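Local atomic coordinates of molybdenum-binding-protein (Azotobacter vinelandii, PDB entry 1H9M), a protein that binds molybdate ions in the cytoplasm and probably serves molybdenum homeostasis in the cell. Residues Ala23-Val28 and Ala39-Leu44; Val58-Lys63 and Ser137-Gly142. All blocks are in the same frame, centred on the assembly; numbering follows the deposited sequence. Where two conformers were deposited one is given.

How the contacts relate
Contact 1 pairs two neighbouring strands at one end of a five-stranded antiparallel sheet, and contact 2 pairs the last two strands at its other end. Their centres are nevertheless only about 12 Å apart, because the sheet curls until its outermost strands meet. At this seam Ala40 CB packs against Val139 CB at 3.7 Å, and Val28 CG2 reaches Leu141 CD1 at 3.8 Å, so Ala40 and Val28 of contact 1 pack directly on Val139 and Leu141 of contact 2. Both contacts also serve the bound anions: contact 1 touches two molybdates through Asn25 and Thr43, contact 2 a third through Lys63. At each site the second subunit adds ligands, and at the Asn25 site the third does too.

Contact 1 (Ala23-Val28 and Ala39-Leu44); sequences AVNAEV and AAVVTL. With MOO (molybdate ion), chain F; MOO (molybdate ion), chain D.
Asn25 turns its CG opposite its own carbonyl carbon (chi1 -79°), which helps bring OD1 within 3.5 Å of Thr43 CA; its CB, placed by the backbone, lies 3.8 Å from Val41 CG1. The amide is turned so that ND2 faces a molybdate, and ND2 donates to O1 of that ion (chain D) at 2.9 Å. Asn25 of the second and of the third subunit donate to this ion too, so one short neutral donor from each chain grips the shared anion. A leucine here would probably fill much of the volume, yet it would be likely to leave molybdate O1 without its amide donor and set an apolar branch against the ion.

Thr43 serves a second molybdate (chain F). Its OG1 stands between backbone N and carbonyl carbon (chi1 58°), which swings the hydroxyl to O4 at 2.7 Å from OG1, beside the bond that the backbone N of Thr43 makes to the same oxygen. Threonine suits this N-cap because OG1 also bonds Ser46 N, tying the ion to the start of the helix; Ser79, Arg81, Lys135 and Ala136 of the second subunit help complete the site.

Behind these polar groups the strands run antiparallel through paired backbone bonds between Ala26 and Val42 and between Val28 and Ala40. A further bond, Leu44 N to Val24 O at 2.8 Å, is nearly straight at nitrogen (177°), although its donor stands above the carbonyl plane. On the face of Ala26 and Val28, the side chains of Val28 and Val42 cross obliquely, their CG2 methyls 4.1 Å apart, while the small Ala26 and Ala40 leave room for Leu19 and for Val139 and Leu141 to pack against them. On the other face Glu27, beside Val41, forms a salt bridge with Arg81 of its own chain. This is the beta hairpin of a TOBE domain, of the OB clan, with anion sites at its open end.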
loop_
_atom_site.group_PDB
_atom_site.type_symbol
_atom_site.label_atom_id
_atom_site.label_comp_id
_atom_site.label_asym_id
_atom_site.label_seq_id
_atom_site.Cartn_x
_atom_site.Cartn_y
_atom_site.Cartn_z
ATOM N N ALA A 23 -10.269 -12.077 -13.843
ATOM C CA ALA A 23 -11.409 -11.384 -14.440
ATOM C C ALA A 23 -11.022 -9.908 -14.567
ATOM O O ALA A 23 -11.113 -9.335 -15.643
ATOM C CB ALA A 23 -12.610 -11.605 -13.549
ATOM N N VAL A 24 -10.599 -9.326 -13.425
ATOM C CA VAL A 24 -10.129 -7.925 -13.489
ATOM C C VAL A 24 -8.650 -7.798 -13.123
ATOM O O VAL A 24 -8.014 -6.793 -13.483
ATOM C CB VAL A 24 -10.909 -6.929 -12.629
ATOM C CG1 VAL A 24 -12.338 -6.761 -13.162
ATOM C CG2 VAL A 24 -11.031 -7.353 -11.204
ATOM N N ASN A 25 -8.105 -8.795 -12.444
ATOM C CA ASN A 25 -6.663 -8.779 -12.117
ATOM C C ASN A 25 -5.945 -9.948 -12.796
ATOM O O ASN A 25 -6.586 -10.852 -13.357
ATOM C CB ASN A 25 -6.467 -8.900 -10.605
ATOM C CG ASN A 25 -6.737 -7.523 -9.982
ATOM O OD1 ASN A 25 -6.351 -6.443 -10.387
ATOM N ND2 ASN A 25 -7.448 -7.758 -8.916
ATOM N N ALA A 26 -4.600 -9.847 -12.718
ATOM C CA ALA A 26 -3.792 -10.948 -13.238
ATOM C C ALA A 26 -2.653 -11.179 -12.250
ATOM O O ALA A 26 -2.148 -10.196 -11.666
ATOM C CB ALA A 26 -3.121 -10.575 -14.567
ATOM N N GLU A 27 -2.262 -12.449 -12.050
ATOM C CA GLU A 27 -1.140 -12.742 -11.194
ATOM C C GLU A 27 0.088 -13.022 -12.092
ATOM O O GLU A 27 -0.049 -13.922 -12.945
ATOM C CB GLU A 27 -1.405 -13.969 -10.317
ATOM C CG GLU A 27 -0.159 -14.270 -9.510
ATOM C CD GLU A 27 -0.292 -15.476 -8.605
ATOM O OE1 GLU A 27 -1.277 -15.629 -7.874
ATOM O OE2 GLU A 27 0.675 -16.288 -8.666
ATOM N N VAL A 28 1.175 -12.353 -11.785
ATOM C CA VAL A 28 2.417 -12.523 -12.573
ATOM C C VAL A 28 3.532 -13.011 -11.664
ATOM O O VAL A 28 3.814 -12.513 -10.565
ATOM C CB VAL A 28 2.814 -11.167 -13.191
ATOM C CG1 VAL A 28 4.010 -11.378 -14.131
ATOM C CG2 VAL A 28 1.680 -10.446 -13.891
ATOM N N ALA A 39 5.870 -12.629 -6.659
ATOM C CA ALA A 39 4.599 -12.648 -7.380
ATOM C C ALA A 39 4.012 -11.199 -7.341
ATOM O O ALA A 39 4.118 -10.616 -6.262
ATOM C CB ALA A 39 3.643 -13.615 -6.680
ATOM N N ALA A 40 3.372 -10.827 -8.410
ATOM C CA ALA A 40 2.718 -9.540 -8.431
ATOM C C ALA A 40 1.294 -9.656 -8.907
ATOM O O ALA A 40 0.956 -10.559 -9.661
ATOM C CB ALA A 40 3.402 -8.513 -9.312
ATOM N N VAL A 41 0.402 -8.830 -8.346
ATOM C CA VAL A 41 -0.955 -8.728 -8.867
ATOM C C VAL A 41 -1.024 -7.138 -9.292
ATOM O O VAL A 41 -1.084 -6.558 -8.877
ATOM C CB VAL A 41 -2.004 -8.923 -7.770
ATOM C CG1 VAL A 41 -3.423 -8.823 -8.354
ATOM C CG2 VAL A 41 -1.928 -10.408 -7.300
ATOM N N VAL A 42 -1.497 -7.389 -10.759
ATOM C CA VAL A 42 -1.704 -6.075 -11.450
ATOM C C VAL A 42 -3.081 -6.177 -12.166
ATOM O O VAL A 42 -3.618 -7.284 -12.252
ATOM C CB VAL A 42 -0.645 -5.855 -12.574
ATOM C CG1 VAL A 42 0.653 -5.572 -11.833
ATOM C CG2 VAL A 42 -0.479 -6.978 -13.598
ATOM N N THR A 43 -3.640 -5.070 -12.648
ATOM C CA THR A 43 -4.925 -5.227 -13.384
ATOM C C THR A 43 -4.693 -6.022 -14.668
ATOM O O THR A 43 -3.620 -5.996 -15.250
ATOM C CB THR A 43 -5.534 -3.910 -13.759
ATOM O OG1 THR A 43 -4.629 -3.078 -14.592
ATOM C CG2 THR A 43 -5.831 -3.095 -12.485
ATOM N N LEU A 44 -5.742 -6.755 -15.053
ATOM C CA LEU A 44 -5.646 -7.499 -16.322
ATOM C C LEU A 44 -5.411 -6.595 -17.517
ATOM O O LEU A 44 -4.653 -6.912 -18.438
ATOM C CB LEU A 44 -6.969 -8.259 -16.520
ATOM C CG LEU A 44 -7.046 -9.142 -17.777
ATOM C CD1 LEU A 44 -5.904 -10.111 -17.874
ATOM C CD2 LEU A 44 -8.396 -9.898 -17.757
HETATM MO MO MOO F . -1.775 -1.814 -11.603
HETATM O O1 MOO F . -2.260 -0.152 -11.407
HETATM O O2 MOO F . -0.044 -2.148 -11.333
HETATM O O3 MOO F . -2.553 -2.766 -10.284
HETATM O O4 MOO F . -2.411 -2.600 -13.081
HETATM MO MO MOO D . -10.287 -11.092 -9.475
HETATM O O1 MOO D . -9.152 -10.024 -8.413
HETATM O O2 MOO D . -11.932 -10.627 -9.067
#

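Contact 2 (Val58-Lys63 and Ser137-Gly142). With MOO (molybdate ion), chain E.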
loop_
_atom_site.group_PDB
_atom_site.type_symbol
_atom_site.label_atom_id
_atom_site.label_comp_id
_atom_site.label_asym_id
_atom_site.label_seq_id
_atom_site.Cartn_x
_atom_site.Cartn_y
_atom_site.Cartn_z
ATOM N N VAL A 58 11.169 -7.975 -17.403
ATOM C CA VAL A 58 10.435 -6.907 -16.712
ATOM C C VAL A 58 11.241 -6.389 -15.531
ATOM O O VAL A 58 12.315 -6.884 -15.157
ATOM C CB VAL A 58 9.131 -7.450 -16.072
ATOM C CG1 VAL A 58 8.191 -7.927 -17.222
ATOM C CG2 VAL A 58 9.440 -8.613 -15.153
ATOM N N VAL A 59 10.822 -5.255 -14.958
ATOM C CA VAL A 59 11.284 -4.751 -13.681
ATOM C C VAL A 59 10.085 -4.773 -12.672
ATOM O O VAL A 59 8.945 -4.709 -13.118
ATOM C CB VAL A 59 11.816 -3.298 -13.743
ATOM C CG1 VAL A 59 13.211 -3.488 -14.400
ATOM C CG2 VAL A 59 10.807 -2.326 -14.312
ATOM N N ALA A 60 10.437 -5.063 -11.426
ATOM C CA ALA A 60 9.410 -5.052 -10.351
ATOM C C ALA A 60 9.781 -3.816 -9.514
ATOM O O ALA A 60 10.939 -3.672 -9.127
ATOM C CB ALA A 60 9.638 -6.294 -9.521
ATOM N N VAL A 61 8.848 -2.957 -9.184
ATOM C CA VAL A 61 9.072 -1.694 -8.502
ATOM C C VAL A 61 8.303 -1.705 -7.162
ATOM O O VAL A 61 7.092 -1.920 -7.228
ATOM C CB VAL A 61 8.508 -0.561 -9.389
ATOM C CG1 VAL A 61 8.699 0.788 -8.732
ATOM C CG2 VAL A 61 9.287 -0.672 -10.731
ATOM N N VAL A 62 9.017 -1.472 -6.071
ATOM C CA VAL A 62 8.311 -1.558 -4.760
ATOM C C VAL A 62 8.743 -0.375 -3.933
ATOM O O VAL A 62 9.911 -0.204 -3.688
ATOM C CB VAL A 62 8.637 -2.877 -4.019
ATOM C CG1 VAL A 62 7.919 -2.903 -2.679
ATOM C CG2 VAL A 62 8.187 -4.122 -4.827
ATOM N N LYS A 63 7.879 0.517 -3.443
ATOM C CA LYS A 63 8.296 1.577 -2.583
ATOM C C LYS A 63 8.694 1.069 -1.171
ATOM O O LYS A 63 8.060 0.111 -0.746
ATOM C CB LYS A 63 7.152 2.588 -2.377
ATOM C CG LYS A 63 7.073 3.724 -3.374
ATOM C CD LYS A 63 5.762 4.504 -3.139
ATOM C CE LYS A 63 5.826 4.972 -1.743
ATOM N NZ LYS A 63 6.368 6.360 -1.579
ATOM N N SER A 137 0.064 -7.537 -4.101
ATOM C CA SER A 137 -0.646 -6.385 -4.624
ATOM C C SER A 137 0.113 -5.086 -4.465
ATOM O O SER A 137 -0.402 -4.037 -4.929
ATOM C CB SER A 137 -2.047 -6.330 -3.968
ATOM O OG SER A 137 -1.883 -6.266 -2.568
ATOM N N ASN A 138 1.299 -5.115 -3.877
ATOM C CA ASN A 138 2.101 -3.888 -3.706
ATOM C C ASN A 138 3.310 -3.901 -4.659
ATOM O O ASN A 138 4.390 -3.424 -4.315
ATOM C CB ASN A 138 2.634 -3.803 -2.295
ATOM C CG ASN A 138 1.455 -3.535 -1.335
ATOM O OD1 ASN A 138 1.523 -4.113 -0.241
ATOM N ND2 ASN A 138 0.496 -2.742 -1.792
ATOM N N VAL A 139 3.217 -4.711 -5.728
ATOM C CA VAL A 139 4.321 -4.699 -6.681
ATOM C C VAL A 139 3.928 -4.102 -8.016
ATOM O O VAL A 139 2.974 -4.649 -8.648
ATOM C CB VAL A 139 4.835 -6.124 -6.897
ATOM C CG1 VAL A 139 6.050 -6.147 -7.880
ATOM C CG2 VAL A 139 5.286 -6.781 -5.579
ATOM N N ILE A 140 4.623 -3.070 -8.447
ATOM C CA ILE A 140 4.328 -2.506 -9.781
ATOM C C ILE A 140 5.292 -3.181 -10.750
ATOM O O ILE A 140 6.430 -3.506 -10.442
ATOM C CB ILE A 140 4.561 -0.999 -9.701
ATOM C CG1 ILE A 140 3.400 -0.347 -8.938
ATOM C CG2 ILE A 140 4.669 -0.438 -11.139
ATOM C CD1 ILE A 140 3.778 1.113 -8.515
ATOM N N LEU A 141 4.768 -3.481 -11.994
ATOM C CA LEU A 141 5.735 -4.075 -12.930
ATOM C C LEU A 141 5.984 -3.062 -14.038
ATOM O O LEU A 141 5.208 -2.175 -14.363
ATOM C CB LEU A 141 5.047 -5.260 -13.647
ATOM C CG LEU A 141 4.789 -6.402 -12.647
ATOM C CD1 LEU A 141 4.105 -7.588 -13.443
ATOM C CD2 LEU A 141 6.005 -6.854 -11.894
ATOM N N GLY A 142 7.213 -3.231 -14.610
ATOM C CA GLY A 142 7.553 -2.337 -15.735
ATOM C C GLY A 142 8.205 -3.132 -16.891
ATOM O O GLY A 142 8.733 -4.196 -16.645
HETATM MO MO MOO E . 10.198 5.834 -1.940
HETATM O O1 MOO E . 9.171 6.110 -0.504
HETATM O O2 MOO E . 10.725 4.112 -2.029
HETATM O O3 MOO E . 9.191 6.340 -3.318
HETATM O O4 MOO E . 11.597 6.952 -1.700
#
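The flat groups that meet between Val61 and Ile140 are peptides, not rings, and Ile140 N approaches Val61 O in the carbonyl plane at 3.0 Å. The return bond, from Val61 N to Ile140 O, has its donor tilted somewhat from the plane of the Ile140 carbonyl, and the tilt grows in the pair joining Val59 and Gly142, where Gly142 N lies 2.7 Å from Val59 O. One face of this peptide layer carries Val59, Val61 and Ile140, with the beta carbons of Val61 and Ile140 side by side. The other carries Ala60 and Leu141, and there the methyl of Ala60 meets Val139 CG1 at 3.9 Å.

Residue size matters where the strands come close. Val59 holds CG2 between its backbone N and carbonyl carbon (chi1 -76°), a turn that directs this methyl onto Gly142 CA, 3.6 Å from CG2, an approach that glycine permits because it has no beta carbon. Gly142 also pairs with a strand of the second subunit, carrying the sheet across the interface. At the opposite end both methyls of Val62 lie against Asn138 O, a buried carbonyl that finds no polar partner in the model, and Val62 CG2 touches Val139 CG2 at 4.0 Å.

Just past the strand, Lys63 bends its chain at chi3 and chi4, bringing NZ to molybdate O1 (chain E) at 3.0 Å, with a weak bond to O3. Its long cationic arm fits an anion that Ser7, Arg9 and Ala64 of the same chain, and Thr115 of the second subunit, also bind. Strand 57-62 belongs to the first TOBE domain and strand 140-143 comes from the end of the chain, so this antiparallel pairing joins distant parts of the sequence in one barrel-like sheet, consistent with the OB clan.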